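Local coordinates for cytochrome c family protein (Geobacter sulfurreducens, PDB 1RWJ) that carries three covalently attached c-type hemes in this domain, one part of a longer multidomain cytochrome polymer, and probably passes electrons between them, at residues A[63-66]-A[67-70]. Numbering follows the deposited sequence.
Sequences CHNG and KDAF. With HEC (heme c), chain C.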
# COMPACT_ATOMS: atom_id res chain seq x y z
N CYS A 63 6.34 3.81 -4.65
CA CYS A 63 5.87 4.02 -6.01
C CYS A 63 4.98 5.26 -6.12
O CYS A 63 5.03 5.99 -7.11
CB CYS A 63 5.08 2.82 -6.51
SG CYS A 63 6.00 1.25 -6.48
N HIS A 64 4.15 5.48 -5.10
CA HIS A 64 3.26 6.64 -5.09
C HIS A 64 4.05 7.85 -4.65
O HIS A 64 3.89 8.38 -3.54
CB HIS A 64 2.08 6.35 -4.16
CG HIS A 64 1.10 5.37 -4.74
ND1 HIS A 64 0.13 5.71 -5.66
CD2 HIS A 64 1.02 4.02 -4.60
CE1 HIS A 64 -0.49 4.58 -6.05
NE2 HIS A 64 0.01 3.53 -5.43
N ASN A 65 4.93 8.28 -5.55
CA ASN A 65 5.84 9.39 -5.33
C ASN A 65 5.65 10.54 -6.33
O ASN A 65 6.46 11.46 -6.37
CB ASN A 65 7.27 8.87 -5.44
CG ASN A 65 7.48 8.02 -6.69
OD1 ASN A 65 6.97 8.34 -7.77
ND2 ASN A 65 8.24 6.94 -6.55
N GLY A 66 4.59 10.47 -7.13
CA GLY A 66 4.34 11.52 -8.10
C GLY A 66 5.02 11.28 -9.44
O GLY A 66 4.82 12.05 -10.38
N LYS A 67 5.83 10.23 -9.52
CA LYS A 67 6.51 9.92 -10.77
C LYS A 67 6.18 8.52 -11.29
O LYS A 67 5.93 8.34 -12.48
CB LYS A 67 8.02 10.08 -10.62
CG LYS A 67 8.44 11.53 -10.42
CD LYS A 67 9.87 11.77 -10.86
CE LYS A 67 10.19 13.26 -10.90
NZ LYS A 67 11.53 13.52 -11.50
N ASP A 68 6.18 7.54 -10.40
CA ASP A 68 5.86 6.17 -10.78
C ASP A 68 4.35 5.98 -10.73
O ASP A 68 3.76 5.25 -11.54
CB ASP A 68 6.54 5.17 -9.84
CG ASP A 68 8.04 5.11 -10.05
OD1 ASP A 68 8.48 4.62 -11.11
OD2 ASP A 68 8.78 5.56 -9.15
N ALA A 69 3.72 6.64 -9.75
CA ALA A 69 2.28 6.59 -9.54
C ALA A 69 1.90 7.88 -8.83
O ALA A 69 2.78 8.62 -8.37
CB ALA A 69 1.91 5.38 -8.68
N PHE A 70 0.60 8.16 -8.71
CA PHE A 70 0.18 9.39 -8.06
C PHE A 70 0.74 9.50 -6.65
O PHE A 70 0.79 8.52 -5.90
CB PHE A 70 -1.36 9.51 -8.06
CG PHE A 70 -2.06 8.48 -7.22
CD1 PHE A 70 -2.25 8.68 -5.86
CD2 PHE A 70 -2.58 7.33 -7.80
CE1 PHE A 70 -2.94 7.75 -5.08
CE2 PHE A 70 -3.26 6.39 -7.04
CZ PHE A 70 -3.45 6.60 -5.68
FE HEC C . -0.58 1.66 -5.89
CHA HEC C . -2.53 2.74 -8.51
CHB HEC C . -3.12 2.41 -3.70
CHC HEC C . 1.32 0.52 -3.32
CHD HEC C . 2.07 1.25 -8.05
NA HEC C . -2.42 2.37 -6.06
C1A HEC C . -3.11 2.70 -7.24
C2A HEC C . -4.49 3.07 -6.95
C3A HEC C . -4.62 3.07 -5.61
C4A HEC C . -3.35 2.62 -5.05
CMA HEC C . -5.87 3.47 -4.83
CAA HEC C . -5.61 3.38 -7.93
CBA HEC C . -6.23 2.14 -8.57
CGA HEC C . -7.33 2.49 -9.55
O1A HEC C . -7.07 3.26 -10.50
O2A HEC C . -8.46 1.99 -9.38
NB HEC C . -0.85 1.48 -3.94
C1B HEC C . -1.94 1.88 -3.18
C2B HEC C . -1.68 1.71 -1.77
C3B HEC C . -0.44 1.20 -1.65
C4B HEC C . 0.06 1.01 -3.00
CMB HEC C . -2.67 2.00 -0.63
CAB HEC C . 0.33 0.90 -0.36
CBB HEC C . -0.33 -0.11 0.56
NC HEC C . 1.25 0.99 -5.74
C1C HEC C . 1.87 0.50 -4.59
C2C HEC C . 3.22 0.09 -4.87
C3C HEC C . 3.44 0.30 -6.19
C4C HEC C . 2.22 0.87 -6.72
CMC HEC C . 4.25 -0.41 -3.85
CAC HEC C . 4.72 0.07 -6.98
CBC HEC C . 5.30 -1.34 -6.92
ND HEC C . -0.29 1.94 -7.84
C1D HEC C . 0.88 1.76 -8.56
C2D HEC C . 0.72 2.16 -9.95
C3D HEC C . -0.56 2.54 -10.10
C4D HEC C . -1.21 2.40 -8.79
CMD HEC C . 1.80 2.21 -11.02
CAD HEC C . -1.10 3.02 -11.45
CBD HEC C . -0.71 4.44 -11.86
CGD HEC C . -1.42 5.49 -11.04
O1D HEC C . -2.61 5.29 -10.73
O2D HEC C . -0.80 6.53 -10.71
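H64 and F70 meet through a side-chain to backbone hydrogen bond: H64 ND1 donates its N-H to F70 O, 2.9 Å away, with the acceptor almost in the imidazole plane and the donor on a carbonyl lone pair, although the bond is bent (138° at the hydrogen). From the other end of the ring, H64 NE2 binds the heme iron at 2.0 Å, with H26 as the second axial ligand. C63 SG is thioether-linked to heme CAC, so this is the CysHis end of a c-type heme-binding motif. The chain then turns back around N65. N65 OD1 accepts from K67 N (2.8 Å), making an Asx turn, and also from D68 N, while N65 ND2 donates to the anti lone pair of D68 OD2 at 3.0 Å. CG of N65 sits between the backbone N and the carbonyl carbon (chi1 48°), which brings OD1 to the two N-H groups that follow. Replacing N65 by an alanine removes the amide, and the turn would probably be free to shift, with D68 OD2 left without its donor. G66 N closes the loop on A69 O, at backbone angles that favour glycine. F70 N also donates to heme O2D at 2.9 Å. A69 CB sits over one face of the imidazole, and the edge of the H64 ring points at the face of the F70 ring, their planes 61° apart. Held by iron, carbonyl and two neighbours, the imidazole has little scope to rotate, and its bond to F70 O would be expected to make it a somewhat stronger donor to iron.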